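Long-range contact in KDGF (PDB 5FQ0), which probably converts unsaturated monouronates from pectin or alginate breakdown into linear ketonised forms, as a small metal-binding cupin: residues V66-E71 / D79-P84. Numbering follows the deposited sequence.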
ATOM      1  N   VAL B  66       0.692 -11.330  12.689  1.00 21.86           N
ATOM      2  CA  VAL B  66       0.539  -9.940  13.094  1.00 24.56           C
ATOM      3  C   VAL B  66      -0.301  -9.920  14.362  1.00 25.32           C
ATOM      4  O   VAL B  66      -1.318 -10.643  14.471  1.00 24.69           O
ATOM      5  CB  VAL B  66      -0.113  -9.083  11.988  1.00 25.66           C
ATOM      6  CG1 VAL B  66      -0.600  -7.745  12.549  1.00 26.20           C
ATOM      7  CG2 VAL B  66       0.877  -8.849  10.843  1.00 26.53           C
ATOM      8  N   GLU B  67       0.149  -9.102  15.305  1.00 25.27           N
ATOM      9  CA  GLU B  67      -0.556  -8.876  16.555  1.00 28.52           C
ATOM     10  C   GLU B  67      -1.154  -7.482  16.588  1.00 28.71           C
ATOM     11  O   GLU B  67      -0.434  -6.491  16.418  1.00 29.80           O
ATOM     12  CB  GLU B  67       0.397  -9.054  17.731  1.00 30.01           C
ATOM     13  CG  GLU B  67      -0.278  -8.807  19.061  1.00 35.76           C
ATOM     14  CD  GLU B  67       0.678  -8.940  20.229  1.00 42.37           C
ATOM     15  OE1 GLU B  67       1.900  -8.723  20.055  1.00 40.12           O
ATOM     16  OE2 GLU B  67       0.187  -9.274  21.323  1.00 47.46           O
ATOM     17  N   LEU B  68      -2.471  -7.421  16.805  1.00 27.35           N
ATOM     18  CA  LEU B  68      -3.205  -6.180  16.872  1.00 30.08           C
ATOM     19  C   LEU B  68      -3.948  -6.145  18.195  1.00 29.51           C
ATOM     20  O   LEU B  68      -4.906  -6.891  18.375  1.00 29.62           O
ATOM     21  CB  LEU B  68      -4.246  -6.132  15.765  1.00 31.52           C
ATOM     22  CG  LEU B  68      -4.051  -5.389  14.461  1.00 35.16           C
ATOM     23  CD1 LEU B  68      -5.436  -5.328  13.807  1.00 30.95           C
ATOM     24  CD2 LEU B  68      -3.453  -3.998  14.711  1.00 34.74           C
ATOM     25  N   GLU B  69      -3.509  -5.271  19.089  1.00 32.98           N
ATOM     26  CA  GLU B  69      -4.025  -5.171  20.469  1.00 37.32           C
ATOM     27  C   GLU B  69      -4.262  -6.572  21.046  1.00 37.43           C
ATOM     28  O   GLU B  69      -5.394  -6.928  21.369  1.00 37.87           O
ATOM     29  CB  GLU B  69      -5.308  -4.315  20.533  1.00 34.91           C
ATOM     30  CG  GLU B  69      -5.110  -2.798  20.430  1.00 40.55           C
ATOM     31  CD  GLU B  69      -4.336  -2.166  21.589  1.00 43.73           C
ATOM     32  OE1 GLU B  69      -4.097  -2.865  22.613  1.00 47.36           O
ATOM     33  OE2 GLU B  69      -3.963  -0.967  21.490  1.00 37.56           O
ATOM     34  N   GLY B  70      -3.205  -7.379  21.105  1.00 37.37           N
ATOM     35  CA  GLY B  70      -3.310  -8.756  21.617  1.00 38.71           C
ATOM     36  C   GLY B  70      -3.925  -9.828  20.724  1.00 38.33           C
ATOM     37  O   GLY B  70      -3.645 -11.001  20.931  1.00 43.90           O
ATOM     38  N   GLU B  71      -4.754  -9.457  19.742  1.00 38.00           N
ATOM     39  CA  GLU B  71      -5.276 -10.419  18.755  1.00 34.93           C
ATOM     40  C   GLU B  71      -4.217 -10.771  17.669  1.00 34.65           C
ATOM     41  O   GLU B  71      -3.625  -9.880  17.063  1.00 35.48           O
ATOM     42  CB  GLU B  71      -6.582  -9.899  18.103  1.00 37.48           C
ATOM     43  CG  GLU B  71      -7.232 -10.897  17.129  1.00 45.11           C
ATOM     44  CD  GLU B  71      -8.348 -10.320  16.241  1.00 49.14           C
ATOM     45  OE1 GLU B  71      -8.704  -9.129  16.381  1.00 55.61           O
ATOM     46  OE2 GLU B  71      -8.879 -11.055  15.377  1.00 48.97           O
ATOM     47  N   ASP B  79      -3.396 -10.037   2.109  1.00 21.35           N
ATOM     48  CA  ASP B  79      -4.045  -9.699   3.378  1.00 20.22           C
ATOM     49  C   ASP B  79      -3.476  -8.440   3.977  1.00 20.13           C
ATOM     50  O   ASP B  79      -2.356  -8.026   3.616  1.00 22.00           O
ATOM     51  CB  ASP B  79      -3.923 -10.833   4.423  1.00 20.54           C
ATOM     52  CG  ASP B  79      -4.516 -12.170   3.952  1.00 21.60           C
ATOM     53  OD1 ASP B  79      -5.459 -12.229   3.129  1.00 20.79           O
ATOM     54  OD2 ASP B  79      -4.011 -13.193   4.447  1.00 23.00           O
ATOM     55  N   ALA B  80      -4.204  -7.832   4.919  1.00 19.04           N
ATOM     56  CA  ALA B  80      -3.714  -6.594   5.546  1.00 20.65           C
ATOM     57  C   ALA B  80      -4.150  -6.411   7.008  1.00 21.16           C
ATOM     58  O   ALA B  80      -5.084  -7.066   7.471  1.00 23.07           O
ATOM     59  CB  ALA B  80      -4.131  -5.381   4.711  1.00 21.26           C
ATOM     60  N   PHE B  81      -3.484  -5.529   7.738  1.00 22.39           N
ATOM     61  CA  PHE B  81      -4.054  -5.006   9.002  1.00 23.48           C
ATOM     62  C   PHE B  81      -4.133  -3.483   8.959  1.00 23.33           C
ATOM     63  O   PHE B  81      -3.335  -2.847   8.244  1.00 22.99           O
ATOM     64  CB  PHE B  81      -3.244  -5.445  10.236  1.00 23.33           C
ATOM     65  CG  PHE B  81      -1.888  -4.804  10.350  1.00 24.01           C
ATOM     66  CD1 PHE B  81      -0.783  -5.333   9.669  1.00 22.46           C
ATOM     67  CD2 PHE B  81      -1.700  -3.691  11.160  1.00 23.99           C
ATOM     68  CE1 PHE B  81       0.459  -4.757   9.781  1.00 23.70           C
ATOM     69  CE2 PHE B  81      -0.442  -3.104  11.293  1.00 25.87           C
ATOM     70  CZ  PHE B  81       0.642  -3.629  10.601  1.00 25.28           C
ATOM     71  N   VAL B  82      -5.053  -2.905   9.749  1.00 20.96           N
ATOM     72  CA  VAL B  82      -5.090  -1.463   9.977  1.00 20.33           C
ATOM     73  C   VAL B  82      -4.919  -1.230  11.466  1.00 21.72           C
ATOM     74  O   VAL B  82      -5.641  -1.840  12.236  1.00 22.12           O
ATOM     75  CB  VAL B  82      -6.338  -0.753   9.336  1.00 20.64           C
ATOM     76  CG1 VAL B  82      -7.666  -1.409   9.746  1.00 21.08           C
ATOM     77  CG2 VAL B  82      -6.359   0.766   9.598  1.00 20.10           C
ATOM     78  N   ALA B  83      -3.932  -0.394  11.842  1.00 19.42           N
ATOM     79  CA  ALA B  83      -3.747   0.092  13.203  1.00 21.21           C
ATOM     80  C   ALA B  83      -3.890   1.611  13.339  1.00 21.69           C
ATOM     81  O   ALA B  83      -2.900   2.348  13.133  1.00 23.28           O
ATOM     82  CB  ALA B  83      -2.374  -0.330  13.745  1.00 19.88           C
ATOM     83  N   PRO B  84      -5.085   2.088  13.744  1.00 21.03           N
ATOM     84  CA  PRO B  84      -5.242   3.547  13.941  1.00 21.55           C
ATOM     85  C   PRO B  84      -4.217   4.017  14.987  1.00 22.12           C
ATOM     86  O   PRO B  84      -3.721   3.185  15.760  1.00 23.59           O
ATOM     87  CB  PRO B  84      -6.687   3.703  14.482  1.00 21.33           C
ATOM     88  CG  PRO B  84      -7.382   2.386  14.225  1.00 22.47           C
ATOM     89  CD  PRO B  84      -6.311   1.316  14.062  1.00 20.37           C
TER
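Val66 sets its CG1 methyl over one face of the Phe81 ring, 4.1 Å from the centroid and 25° off the ring normal, a CH-pi contact displaced toward the rim. With CG1 anti to the backbone N (chi1 165°), this methyl is the one laid on the ring, the side chains crossing at about a right angle. A beta-branched residue suits a strand and offers a second methyl as well: CG2 lies 4.1 Å from Phe81 CD1. Leu68, two residues on and so on the same side of the strand, spreads its two methyls over more partners. Its CD2 meets Ala83 CB at 3.9 Å and approaches the Phe81 ring obliquely, 4.0 Å from CD2 of that ring, while its CD1 rests 3.8 Å from Val82 O. A residue as small as Ala83 lets the leucine end settle against the strand. No hydrogen bond joins the segments; this is apolar packing between the two sheets of the cupin beta-sandwich, strand 64-68 in one and strand 80-83 in the other, their local axes 31° from parallel. Phe81 also touches Gln55, a nickel ligand, and both Leu68 and Ala83 touch His89, another, which places this buried patch beside the metal site. Strand 80-83 also pairs antiparallel with a strand of the other chain. Past Leu68 a type I' turn, closed by Leu68 N to Glu71 O at 2.7 Å, puts Gly70 at positive phi, easy for glycine.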